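PDB 6VW7: NAD-dependent formate dehydrogenase gamma subunit from Cupriavidus necator, which binds one [2Fe-2S] cluster and probably relays electrons, together with the beta subunit, within the cytosolic NAD-dependent formate dehydrogenase. Local coordinates for residues A30-L35 / H65-F70; V84-A89 / V121-V126; Q93-E98 / C134-M139; E102-A107 / R151-L156. All coordinates share one frame; numbering follows the deposited sequence.

Contact 1: A30-L35 / H65-F70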
loop_
_atom_site.group_PDB
_atom_site.type_symbol
_atom_site.label_atom_id
_atom_site.label_comp_id
_atom_site.label_asym_id
_atom_site.label_seq_id
_atom_site.Cartn_x
_atom_site.Cartn_y
_atom_site.Cartn_z
ATOM N N ALA A 30 -2.347 22.427 -7.982
ATOM C CA ALA A 30 -1.183 22.178 -8.822
ATOM C C ALA A 30 0.138 22.096 -8.060
ATOM O O ALA A 30 1.112 21.624 -8.642
ATOM C CB ALA A 30 -1.075 23.298 -9.876
ATOM N N LEU A 31 0.210 22.539 -6.799
ATOM C CA LEU A 31 1.518 22.723 -6.166
ATOM C C LEU A 31 2.305 21.415 -6.084
ATOM O O LEU A 31 3.481 21.377 -6.467
ATOM C CB LEU A 31 1.378 23.361 -4.785
ATOM C CG LEU A 31 2.706 23.655 -4.082
ATOM C CD1 LEU A 31 3.688 24.323 -5.039
ATOM C CD2 LEU A 31 2.488 24.542 -2.852
ATOM N N LEU A 32 1.698 20.338 -5.545
ATOM C CA LEU A 32 2.431 19.073 -5.445
ATOM C C LEU A 32 2.814 18.489 -6.805
ATOM O O LEU A 32 3.940 17.977 -6.922
ATOM C CB LEU A 32 1.647 18.038 -4.618
ATOM C CG LEU A 32 2.081 17.967 -3.151
ATOM C CD1 LEU A 32 1.621 19.211 -2.434
ATOM C CD2 LEU A 32 1.561 16.702 -2.409
ATOM N N PRO A 33 1.931 18.433 -7.825
ATOM C CA PRO A 33 2.407 18.006 -9.159
ATOM C C PRO A 33 3.550 18.859 -9.676
ATOM O O PRO A 33 4.458 18.345 -10.347
ATOM C CB PRO A 33 1.156 18.129 -10.038
ATOM C CG PRO A 33 0.008 17.837 -9.039
ATOM C CD PRO A 33 0.454 18.537 -7.777
ATOM N N ILE A 34 3.528 20.163 -9.394
ATOM C CA ILE A 34 4.623 21.028 -9.832
ATOM C C ILE A 34 5.910 20.651 -9.108
ATOM O O ILE A 34 6.965 20.486 -9.728
ATOM C CB ILE A 34 4.264 22.509 -9.604
ATOM C CG1 ILE A 34 3.235 22.972 -10.632
ATOM C CG2 ILE A 34 5.516 23.389 -9.634
ATOM C CD1 ILE A 34 2.713 24.391 -10.398
ATOM N N LEU A 35 5.835 20.488 -7.784
ATOM C CA LEU A 35 7.028 20.157 -7.012
ATOM C C LEU A 35 7.596 18.808 -7.437
ATOM O O LEU A 35 8.818 18.644 -7.521
ATOM C CB LEU A 35 6.708 20.162 -5.510
ATOM C CG LEU A 35 6.371 21.527 -4.892
ATOM C CD1 LEU A 35 5.939 21.397 -3.397
ATOM C CD2 LEU A 35 7.538 22.471 -5.017
ATOM N N HIS A 65 7.160 27.451 0.475
ATOM C CA HIS A 65 8.264 26.887 1.240
ATOM C C HIS A 65 7.757 25.968 2.353
ATOM O O HIS A 65 8.377 24.934 2.643
ATOM C CB HIS A 65 9.139 28.009 1.803
ATOM C CG HIS A 65 10.288 27.518 2.626
ATOM N ND1 HIS A 65 10.289 27.564 4.003
ATOM C CD2 HIS A 65 11.466 26.955 2.265
ATOM C CE1 HIS A 65 11.421 27.058 4.457
ATOM N NE2 HIS A 65 12.153 26.681 3.424
ATOM N N GLY A 66 6.622 26.303 2.965
ATOM C CA GLY A 66 6.090 25.453 4.021
ATOM C C GLY A 66 5.645 24.094 3.506
ATOM O O GLY A 66 5.785 23.079 4.196
ATOM N N VAL A 67 5.109 24.053 2.285
ATOM C CA VAL A 67 4.754 22.772 1.680
ATOM C C VAL A 67 6.008 21.949 1.400
ATOM O O VAL A 67 6.080 20.763 1.746
ATOM C CB VAL A 67 3.919 23.007 0.406
ATOM C CG1 VAL A 67 3.782 21.713 -0.436
ATOM C CG2 VAL A 67 2.544 23.590 0.788
ATOM N N ILE A 68 7.025 22.574 0.795
ATOM C CA ILE A 68 8.270 21.868 0.504
ATOM C C ILE A 68 8.857 21.285 1.780
ATOM O O ILE A 68 9.301 20.128 1.810
ATOM C CB ILE A 68 9.271 22.811 -0.193
ATOM C CG1 ILE A 68 8.754 23.237 -1.569
ATOM C CG2 ILE A 68 10.621 22.140 -0.329
ATOM C CD1 ILE A 68 9.516 24.437 -2.166
ATOM N N THR A 69 8.842 22.069 2.863
ATOM C CA THR A 69 9.403 21.632 4.134
ATOM C C THR A 69 8.565 20.540 4.796
ATOM O O THR A 69 9.117 19.653 5.457
ATOM C CB THR A 69 9.543 22.846 5.063
ATOM O OG1 THR A 69 10.563 23.711 4.548
ATOM C CG2 THR A 69 9.909 22.428 6.468
ATOM N N PHE A 70 7.245 20.574 4.620
ATOM C CA PHE A 70 6.373 19.617 5.300
ATOM C C PHE A 70 6.594 18.194 4.796
ATOM O O PHE A 70 6.593 17.240 5.582
ATOM C CB PHE A 70 4.907 20.033 5.107
ATOM C CG PHE A 70 3.903 19.124 5.810
ATOM C CD1 PHE A 70 3.520 19.382 7.119
ATOM C CD2 PHE A 70 3.334 18.041 5.147
ATOM C CE1 PHE A 70 2.602 18.555 7.769
ATOM C CE2 PHE A 70 2.411 17.214 5.781
ATOM C CZ PHE A 70 2.045 17.478 7.110
#
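Leu31, Leu32 and Leu35 meet Val67 and Ile68 between two helix segments, 31-35 and 65-70, whose axes come within 11.2 Å and cross at -66°. The nearest backbone pair is Leu35 with Ile68, 7.8 Å from CA to CA, so only side chains bridge the gap and no hydrogen bond crosses it. Val67 does most of the bridging, by dividing its two methyls among three leucines. With CG1 anti to the backbone N (chi1 168°), that methyl lies 3.7 Å from Leu35 CD1 and also meets Leu32 CD1, at 3.9 Å. The other branch, CG2, points at Leu31 CD2 from 3.8 Å, the two side chains reaching for each other tip to tip. One turn further along its helix, Leu35 has CG anti to its carbonyl carbon (chi1 -68°), and both methyls of its forked end meet Ile68 CG1: Leu35 CD2 stands 3.7 Å from Ile68 CG1, and Leu35 CD1 3.8 Å from Ile68 CG1. Ile53 and Leu57 of helix 50-57 back Leu31, while Gly284 of the beta subunit packs on Leu31 and Val67. Buried, apolar and obliquely crossed, the contact fits the N-terminal helical bundle found in the complex I 24 kDa subunit family.

Contact 2: V84-A89 / V121-V126. With FES (Fe2/s2 (inorganic) cluster), chain E.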
loop_
_atom_site.group_PDB
_atom_site.type_symbol
_atom_site.label_atom_id
_atom_site.label_comp_id
_atom_site.label_asym_id
_atom_site.label_seq_id
_atom_site.Cartn_x
_atom_site.Cartn_y
_atom_site.Cartn_z
ATOM N N VAL A 84 19.479 5.543 -1.768
ATOM C CA VAL A 84 19.189 4.205 -1.270
ATOM C C VAL A 84 18.257 4.366 -0.074
ATOM O O VAL A 84 18.657 4.941 0.941
ATOM C CB VAL A 84 20.474 3.468 -0.868
ATOM C CG1 VAL A 84 20.140 2.088 -0.316
ATOM C CG2 VAL A 84 21.414 3.363 -2.047
ATOM N N GLN A 85 17.008 3.900 -0.205
ATOM C CA GLN A 85 16.014 3.942 0.870
ATOM C C GLN A 85 15.953 2.586 1.555
ATOM O O GLN A 85 15.721 1.568 0.894
ATOM C CB GLN A 85 14.623 4.310 0.344
ATOM C CG GLN A 85 14.567 5.637 -0.392
ATOM C CD GLN A 85 13.206 5.883 -1.010
ATOM O OE1 GLN A 85 12.243 6.128 -0.303
ATOM N NE2 GLN A 85 13.126 5.829 -2.330
ATOM N N VAL A 86 16.148 2.578 2.872
ATOM C CA VAL A 86 16.074 1.375 3.697
ATOM C C VAL A 86 14.796 1.449 4.530
ATOM O O VAL A 86 14.594 2.402 5.295
ATOM C CB VAL A 86 17.313 1.241 4.599
ATOM C CG1 VAL A 86 17.218 -0.012 5.487
ATOM C CG2 VAL A 86 18.590 1.254 3.751
ATOM N N CYS A 87 13.936 0.443 4.394
ATOM C CA CYS A 87 12.690 0.449 5.147
ATOM C C CYS A 87 12.955 0.236 6.631
ATOM O O CYS A 87 13.731 -0.644 7.014
ATOM C CB CYS A 87 11.726 -0.616 4.637
ATOM S SG CYS A 87 10.175 -0.537 5.580
ATOM N N ARG A 88 12.323 1.070 7.458
ATOM C CA ARG A 88 12.477 1.048 8.903
ATOM C C ARG A 88 11.203 0.650 9.633
ATOM O O ARG A 88 11.177 0.682 10.869
ATOM C CB ARG A 88 12.941 2.419 9.402
ATOM C CG ARG A 88 14.375 2.814 9.041
ATOM C CD ARG A 88 14.775 3.976 9.950
ATOM N NE ARG A 88 14.517 3.645 11.354
ATOM C CZ ARG A 88 14.028 4.502 12.255
ATOM N NH1 ARG A 88 13.751 5.759 11.916
ATOM N NH2 ARG A 88 13.818 4.099 13.505
ATOM N N ALA A 89 10.144 0.300 8.911
ATOM C CA ALA A 89 8.835 0.081 9.505
ATOM C C ALA A 89 8.696 -1.360 10.009
ATOM O O ALA A 89 9.596 -2.192 9.856
ATOM C CB ALA A 89 7.737 0.431 8.504
ATOM N N VAL A 121 26.211 7.746 -2.888
ATOM C CA VAL A 121 25.015 7.206 -2.256
ATOM C C VAL A 121 24.494 8.207 -1.236
ATOM O O VAL A 121 25.264 8.734 -0.425
ATOM C CB VAL A 121 25.291 5.847 -1.582
ATOM C CG1 VAL A 121 24.118 5.441 -0.669
ATOM C CG2 VAL A 121 25.541 4.780 -2.626
ATOM N N THR A 122 23.193 8.473 -1.287
ATOM C CA THR A 122 22.470 9.143 -0.209
ATOM C C THR A 122 21.606 8.102 0.489
ATOM O O THR A 122 20.787 7.437 -0.156
ATOM C CB THR A 122 21.607 10.292 -0.740
ATOM O OG1 THR A 122 22.453 11.345 -1.223
ATOM C CG2 THR A 122 20.701 10.836 0.354
ATOM N N LEU A 123 21.792 7.965 1.799
ATOM C CA LEU A 123 21.075 6.985 2.609
ATOM C C LEU A 123 19.853 7.647 3.241
ATOM O O LEU A 123 19.988 8.640 3.964
ATOM C CB LEU A 123 21.999 6.417 3.684
ATOM C CG LEU A 123 21.439 5.325 4.589
ATOM C CD1 LEU A 123 21.101 4.103 3.762
ATOM C CD2 LEU A 123 22.468 4.999 5.655
ATOM N N GLU A 124 18.663 7.111 2.955
ATOM C CA GLU A 124 17.402 7.645 3.457
ATOM C C GLU A 124 16.563 6.546 4.092
ATOM O O GLU A 124 16.553 5.410 3.598
ATOM C CB GLU A 124 16.587 8.289 2.325
ATOM C CG GLU A 124 17.234 9.502 1.674
ATOM C CD GLU A 124 16.998 10.790 2.448
ATOM O OE1 GLU A 124 16.402 10.752 3.551
ATOM O OE2 GLU A 124 17.411 11.853 1.940
ATOM N N PRO A 125 15.827 6.848 5.163
ATOM C CA PRO A 125 14.834 5.896 5.650
ATOM C C PRO A 125 13.558 6.025 4.834
ATOM O O PRO A 125 13.257 7.070 4.254
ATOM C CB PRO A 125 14.619 6.324 7.110
ATOM C CG PRO A 125 14.776 7.821 7.055
ATOM C CD PRO A 125 15.774 8.116 5.914
ATOM N N VAL A 126 12.829 4.924 4.755
ATOM C CA VAL A 126 11.478 4.916 4.214
ATOM C C VAL A 126 10.636 4.073 5.160
ATOM O O VAL A 126 11.153 3.181 5.841
ATOM C CB VAL A 126 11.442 4.375 2.763
ATOM C CG1 VAL A 126 11.957 2.938 2.703
ATOM C CG2 VAL A 126 10.041 4.503 2.151
HETATM FE FE1 FES E . 9.090 -2.618 5.127
HETATM FE FE2 FES E . 6.469 -2.758 4.505
HETATM S S1 FES E . 8.206 -2.916 3.107
HETATM S S2 FES E . 7.428 -2.674 6.539
HETATM O O HOH W 1 12.141 7.811 1.919
#
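Gln85 and Val126 cross at about a right angle on one face of a parallel strand pair, 84-87 beside 121-126, which belongs to the central sheet of the thioredoxin-like fold; helix 97-108 lies in the connection between them, as in a beta-alpha-beta crossover. Gln85 OE1 approaches Val126 CB to 3.6 Å, and a water donates to both Gln85 OE1 and Pro125 O, tying the amide to the neighbouring strand. Val126 keeps CG1 between its backbone N and carbonyl carbon (chi1 61°), which sets this methyl 3.6 Å from Cys87 CA. On the other face, Val84 and Val86 lean obliquely on the second strand: Val84 CG2 is 3.7 Å from Val121 CG1, and Val86 CG2 is 3.8 Å from Leu123 CD1. Helices 97-108 and 150-160 cover this face, through Leu100 and Phe153 among others. Five backbone hydrogen bonds fix the parallel register, from Val84 N to Thr122 O at one end to Arg88 N with Val126 O at the other. Beyond the strand, Arg88 runs alongside Pro125 in the same direction, CD to CB 3.7 Å, and its guanidinium forms a salt bridge with Glu436 of the beta subunit. Cys87 ends the strand at the cluster, where Cys92 binds the same iron. The Cys87 SG is anti to its own backbone N (chi1 -179°), lies 2.4 Å from iron FE1 and accepts a hydrogen bond from Ala89 N at 3.4 Å with an N-H...S angle of 167°.

Contact 3: Q93-E98 / C134-M139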
loop_
_atom_site.group_PDB
_atom_site.type_symbol
_atom_site.label_atom_id
_atom_site.label_comp_id
_atom_site.label_asym_id
_atom_site.label_seq_id
_atom_site.Cartn_x
_atom_site.Cartn_y
_atom_site.Cartn_z
ATOM N N GLN A 93 11.201 -4.552 10.254
ATOM C CA GLN A 93 11.807 -4.709 11.577
ATOM C C GLN A 93 11.777 -6.152 12.038
ATOM O O GLN A 93 12.741 -6.639 12.644
ATOM C CB GLN A 93 11.083 -3.859 12.619
ATOM C CG GLN A 93 11.353 -2.381 12.581
ATOM C CD GLN A 93 10.382 -1.633 13.465
ATOM O OE1 GLN A 93 9.845 -2.193 14.438
ATOM N NE2 GLN A 93 10.106 -0.385 13.112
ATOM N N SER A 94 10.636 -6.822 11.831
ATOM C CA SER A 94 10.439 -8.182 12.324
ATOM C C SER A 94 11.372 -9.185 11.666
ATOM O O SER A 94 11.533 -10.295 12.187
ATOM C CB SER A 94 8.980 -8.596 12.136
ATOM O OG SER A 94 8.721 -8.988 10.810
ATOM N N VAL A 95 11.967 -8.836 10.526
ATOM C CA VAL A 95 12.909 -9.729 9.862
ATOM C C VAL A 95 14.278 -9.076 9.701
ATOM O O VAL A 95 15.042 -9.441 8.802
ATOM C CB VAL A 95 12.361 -10.199 8.502
ATOM C CG1 VAL A 95 11.165 -11.136 8.724
ATOM C CG2 VAL A 95 11.998 -8.992 7.610
ATOM N N GLY A 96 14.604 -8.123 10.559
ATOM C CA GLY A 96 15.964 -7.652 10.700
ATOM C C GLY A 96 16.307 -6.275 10.153
ATOM O O GLY A 96 17.499 -6.000 9.937
ATOM N N ALA A 97 15.318 -5.404 9.935
ATOM C CA ALA A 97 15.619 -4.090 9.358
ATOM C C ALA A 97 16.556 -3.275 10.243
ATOM O O ALA A 97 17.329 -2.459 9.733
ATOM C CB ALA A 97 14.329 -3.303 9.096
ATOM N N GLU A 98 16.508 -3.476 11.567
ATOM C CA GLU A 98 17.312 -2.640 12.457
ATOM C C GLU A 98 18.799 -2.928 12.297
ATOM O O GLU A 98 19.612 -1.998 12.208
ATOM C CB GLU A 98 16.906 -2.868 13.911
ATOM C CG GLU A 98 15.413 -2.785 14.199
ATOM C CD GLU A 98 14.766 -4.175 14.309
ATOM O OE1 GLU A 98 14.216 -4.464 15.413
ATOM O OE2 GLU A 98 14.896 -4.998 13.352
ATOM N N CYS A 134 8.416 -9.653 2.070
ATOM C CA CYS A 134 9.702 -10.090 1.536
ATOM C C CYS A 134 10.805 -9.121 1.935
ATOM O O CYS A 134 11.727 -8.840 1.162
ATOM C CB CYS A 134 9.640 -10.269 0.019
ATOM S SG CYS A 134 9.307 -8.778 -0.944
ATOM N N GLY A 135 10.734 -8.615 3.162
ATOM C CA GLY A 135 11.749 -7.724 3.671
ATOM C C GLY A 135 12.942 -8.472 4.217
ATOM O O GLY A 135 13.002 -9.705 4.151
ATOM N N PRO A 136 13.933 -7.743 4.760
ATOM C CA PRO A 136 14.010 -6.277 4.781
ATOM C C PRO A 136 14.084 -5.698 3.362
ATOM O O PRO A 136 14.728 -6.279 2.475
ATOM C CB PRO A 136 15.305 -5.996 5.555
ATOM C CG PRO A 136 15.543 -7.230 6.353
ATOM C CD PRO A 136 15.052 -8.355 5.494
ATOM N N ALA A 137 13.379 -4.592 3.148
ATOM C CA ALA A 137 13.197 -4.038 1.820
ATOM C C ALA A 137 14.074 -2.806 1.640
ATOM O O ALA A 137 14.295 -2.038 2.584
ATOM C CB ALA A 137 11.727 -3.687 1.584
ATOM N N VAL A 138 14.588 -2.639 0.422
ATOM C CA VAL A 138 15.399 -1.490 0.031
ATOM C C VAL A 138 14.961 -1.059 -1.361
ATOM O O VAL A 138 14.664 -1.900 -2.213
ATOM C CB VAL A 138 16.909 -1.821 0.059
ATOM C CG1 VAL A 138 17.732 -0.693 -0.570
ATOM C CG2 VAL A 138 17.376 -2.065 1.494
ATOM N N MET A 139 14.900 0.250 -1.585
ATOM C CA MET A 139 14.658 0.808 -2.907
ATOM C C MET A 139 15.819 1.712 -3.301
ATOM O O MET A 139 16.243 2.562 -2.511
ATOM C CB MET A 139 13.347 1.606 -2.947
ATOM C CG MET A 139 12.959 2.089 -4.376
ATOM S SD MET A 139 11.271 2.748 -4.386
ATOM C CE MET A 139 10.411 1.506 -5.320
#
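Pro136 presses its ring against the backbone of the turn at Val95-Gly96, with Pro136 CG 3.3 Å from Val95 O and Pro136 CD 3.5 Å from the same oxygen. The peptide bond before Pro136 is cis, and Val95 covers it: its CG2 methyl lies over the face of that peptide group, 3.6 Å from Gly135 C and 3.7 Å from Pro136 N. This follows from the Val95 torsion, which sends CG1 anti to the carbonyl carbon (chi1 -69°) and leaves CG2 in the position between backbone N and carbonyl carbon. No hydrogen bond joins the two segments, so they meet by van der Waals contact. The turn has the form of a Schellman motif. Gly96, at a positive phi of 107°, is its C-prime residue; Gly96 N bonds to Gln93 O at 3.2 Å and Ala97 N to Cys92 O. Gly96 is also the N-cap of the next helix, so one residue ends helix 90-94 and opens helix 97-108. Past it, Pro136 CG reaches Ala97 N at 4.0 Å. A cis-proline just before a sheet strand is a hallmark of the thioredoxin fold, and here it adjoins the cluster pocket: the next residue, Ala137, touches the [2Fe-2S] cluster. Gly346 of the beta subunit packs on Val95. Within the chain, Pro136 also rests on Leu100 of helix 97-108, and its segment leads into strand 138-140, which runs antiparallel between strands 82-87 and 143-145.

Contact 4: E102-A107 / R151-L156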
loop_
_atom_site.group_PDB
_atom_site.type_symbol
_atom_site.label_atom_id
_atom_site.label_comp_id
_atom_site.label_asym_id
_atom_site.label_seq_id
_atom_site.Cartn_x
_atom_site.Cartn_y
_atom_site.Cartn_z
ATOM N N GLU A 102 21.900 -0.482 10.779
ATOM C CA GLU A 102 23.185 -0.272 11.433
ATOM C C GLU A 102 24.326 -0.633 10.498
ATOM O O GLU A 102 25.326 0.089 10.414
ATOM C CB GLU A 102 23.279 -1.106 12.708
ATOM C CG GLU A 102 22.277 -0.756 13.779
ATOM C CD GLU A 102 22.099 -1.886 14.780
ATOM O OE1 GLU A 102 21.112 -1.860 15.552
ATOM O OE2 GLU A 102 22.944 -2.810 14.782
ATOM N N HIS A 103 24.196 -1.757 9.787
ATOM C CA HIS A 103 25.242 -2.158 8.855
ATOM C C HIS A 103 25.396 -1.150 7.728
ATOM O O HIS A 103 26.518 -0.807 7.341
ATOM C CB HIS A 103 24.956 -3.538 8.272
ATOM C CG HIS A 103 25.884 -3.900 7.156
ATOM N ND1 HIS A 103 27.206 -4.225 7.371
ATOM C CD2 HIS A 103 25.700 -3.940 5.815
ATOM C CE1 HIS A 103 27.793 -4.470 6.212
ATOM N NE2 HIS A 103 26.902 -4.305 5.252
ATOM N N ALA A 104 24.275 -0.679 7.176
ATOM C CA ALA A 104 24.339 0.239 6.049
ATOM C C ALA A 104 25.136 1.487 6.400
ATOM O O ALA A 104 25.929 1.973 5.585
ATOM C CB ALA A 104 22.929 0.613 5.595
ATOM N N GLN A 105 24.967 1.997 7.618
ATOM C CA GLN A 105 25.698 3.191 8.027
ATOM C C GLN A 105 27.182 2.895 8.214
ATOM O O GLN A 105 28.032 3.719 7.857
ATOM C CB GLN A 105 25.086 3.748 9.309
ATOM C CG GLN A 105 23.707 4.351 9.089
ATOM C CD GLN A 105 22.970 4.625 10.385
ATOM O OE1 GLN A 105 23.093 5.699 10.971
ATOM N NE2 GLN A 105 22.193 3.647 10.836
ATOM N N ARG A 106 27.519 1.716 8.747
ATOM C CA ARG A 106 28.928 1.344 8.851
ATOM C C ARG A 106 29.551 1.142 7.473
ATOM O O ARG A 106 30.667 1.605 7.220
ATOM C CB ARG A 106 29.089 0.094 9.723
ATOM C CG ARG A 106 28.766 0.330 11.199
ATOM C CD ARG A 106 29.065 -0.882 12.092
ATOM N NE ARG A 106 28.562 -2.140 11.546
ATOM C CZ ARG A 106 27.471 -2.761 11.992
ATOM N NH1 ARG A 106 26.778 -2.243 12.999
ATOM N NH2 ARG A 106 27.076 -3.902 11.440
ATOM N N ALA A 107 28.850 0.453 6.572
ATOM C CA ALA A 107 29.419 0.164 5.262
ATOM C C ALA A 107 29.555 1.432 4.425
ATOM O O ALA A 107 30.515 1.580 3.659
ATOM C CB ALA A 107 28.562 -0.872 4.535
ATOM N N ARG A 151 25.219 -8.944 3.359
ATOM C CA ARG A 151 25.880 -9.341 2.121
ATOM C C ARG A 151 25.180 -8.732 0.910
ATOM O O ARG A 151 25.818 -8.071 0.082
ATOM C CB ARG A 151 25.938 -10.866 2.013
ATOM N N ARG A 152 23.858 -8.919 0.800
ATOM C CA ARG A 152 23.154 -8.402 -0.371
ATOM C C ARG A 152 23.221 -6.885 -0.445
ATOM O O ARG A 152 23.286 -6.324 -1.544
ATOM C CB ARG A 152 21.698 -8.873 -0.380
ATOM C CG ARG A 152 21.543 -10.381 -0.565
ATOM C CD ARG A 152 20.092 -10.774 -0.843
ATOM N NE ARG A 152 19.595 -11.737 0.141
ATOM C CZ ARG A 152 19.207 -12.980 -0.142
ATOM N NH1 ARG A 152 19.241 -13.420 -1.393
ATOM N NH2 ARG A 152 18.767 -13.778 0.825
ATOM N N PHE A 153 23.201 -6.202 0.705
ATOM C CA PHE A 153 23.342 -4.749 0.694
ATOM C C PHE A 153 24.671 -4.333 0.076
ATOM O O PHE A 153 24.704 -3.517 -0.853
ATOM C CB PHE A 153 23.212 -4.181 2.107
ATOM C CG PHE A 153 23.225 -2.672 2.154
ATOM C CD1 PHE A 153 22.061 -1.944 1.965
ATOM C CD2 PHE A 153 24.409 -1.980 2.369
ATOM C CE1 PHE A 153 22.081 -0.556 1.996
ATOM C CE2 PHE A 153 24.430 -0.594 2.405
ATOM C CZ PHE A 153 23.265 0.115 2.218
ATOM N N ASP A 154 25.779 -4.893 0.572
ATOM C CA ASP A 154 27.086 -4.545 0.020
ATOM C C ASP A 154 27.155 -4.861 -1.465
ATOM O O ASP A 154 27.754 -4.104 -2.238
ATOM C CB ASP A 154 28.200 -5.282 0.766
ATOM C CG ASP A 154 28.297 -4.875 2.222
ATOM O OD1 ASP A 154 27.639 -3.882 2.610
ATOM O OD2 ASP A 154 29.049 -5.535 2.971
ATOM N N ALA A 155 26.545 -5.974 -1.882
ATOM C CA ALA A 155 26.538 -6.333 -3.296
ATOM C C ALA A 155 25.820 -5.276 -4.126
ATOM O O ALA A 155 26.334 -4.825 -5.155
ATOM C CB ALA A 155 25.893 -7.704 -3.490
ATOM N N LEU A 156 24.630 -4.856 -3.688
ATOM C CA LEU A 156 23.879 -3.896 -4.487
ATOM C C LEU A 156 24.542 -2.519 -4.488
ATOM O O LEU A 156 24.477 -1.802 -5.494
ATOM C CB LEU A 156 22.423 -3.837 -4.012
ATOM C CG LEU A 156 21.973 -3.085 -2.759
ATOM C CD1 LEU A 156 21.670 -1.628 -3.067
ATOM C CD2 LEU A 156 20.737 -3.765 -2.182
#
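Ala104 CB sits over one face of the Phe153 ring, 3.4 Å from Phe153 CZ, while the His103 ring takes the Asp154 carboxylate at its edge. These contacts join helices 97-108 and 150-160, which pack side by side over one face of the thioredoxin-like sheet; the axes of the segments 102-107 and 151-156 come within 10.4 Å. His103 carries the polar part. Its CG is anti to the backbone N (chi1 171°), which swings the ring across to the second helix, where NE2 donates to Asp154 OD1 at 2.8 Å. The N-H...O angle of 154° makes the bond somewhat bent, and the ring and carboxylate planes stand 38° apart. OD1 is met on its syn side, though from well out of the carboxylate plane. The nearby carboxylate would probably favour a protonated imidazole. His103 also touches the aromatic side chain obliquely, its CD2 being 4.2 Å from Phe153 CD2. Toward the protein interior, Phe153 continues onto Leu100 and Leu108 of helix 97-108, the loop residue Val148 and, in strand 82-87, Val84, so the polar pair lies on the outer side of an apolar layer. A turn beyond His103, the methyl carbon Ala107 CB flanks the same acceptor, 3.7 Å from Asp154 OD1.

Overall arrangement
Contact 1 stands apart: it joins helices 31-42 and 61-70 of the N-terminal bundle, purely apolar and buried, with its centre about 22 to 33 Å from the centres of the other three, on the opposite side of the chain's centre. Contacts 2, 3 and 4 share the thioredoxin-like part, their centres about 11 to 13 Å apart. Contacts 2 and 3 are buried too. Contact 2 is held by sheet hydrogen bonds and reaches the cluster; contact 3 adjoins it, with strands 82-87 and 138-140 neighbours in the sheet, yet relies on close van der Waals fit. Contacts 3 and 4 both use helix 97-108, at its start and further along. Contact 4, partly buried, is the one in which a hydrogen bond joins side chains across the two segments.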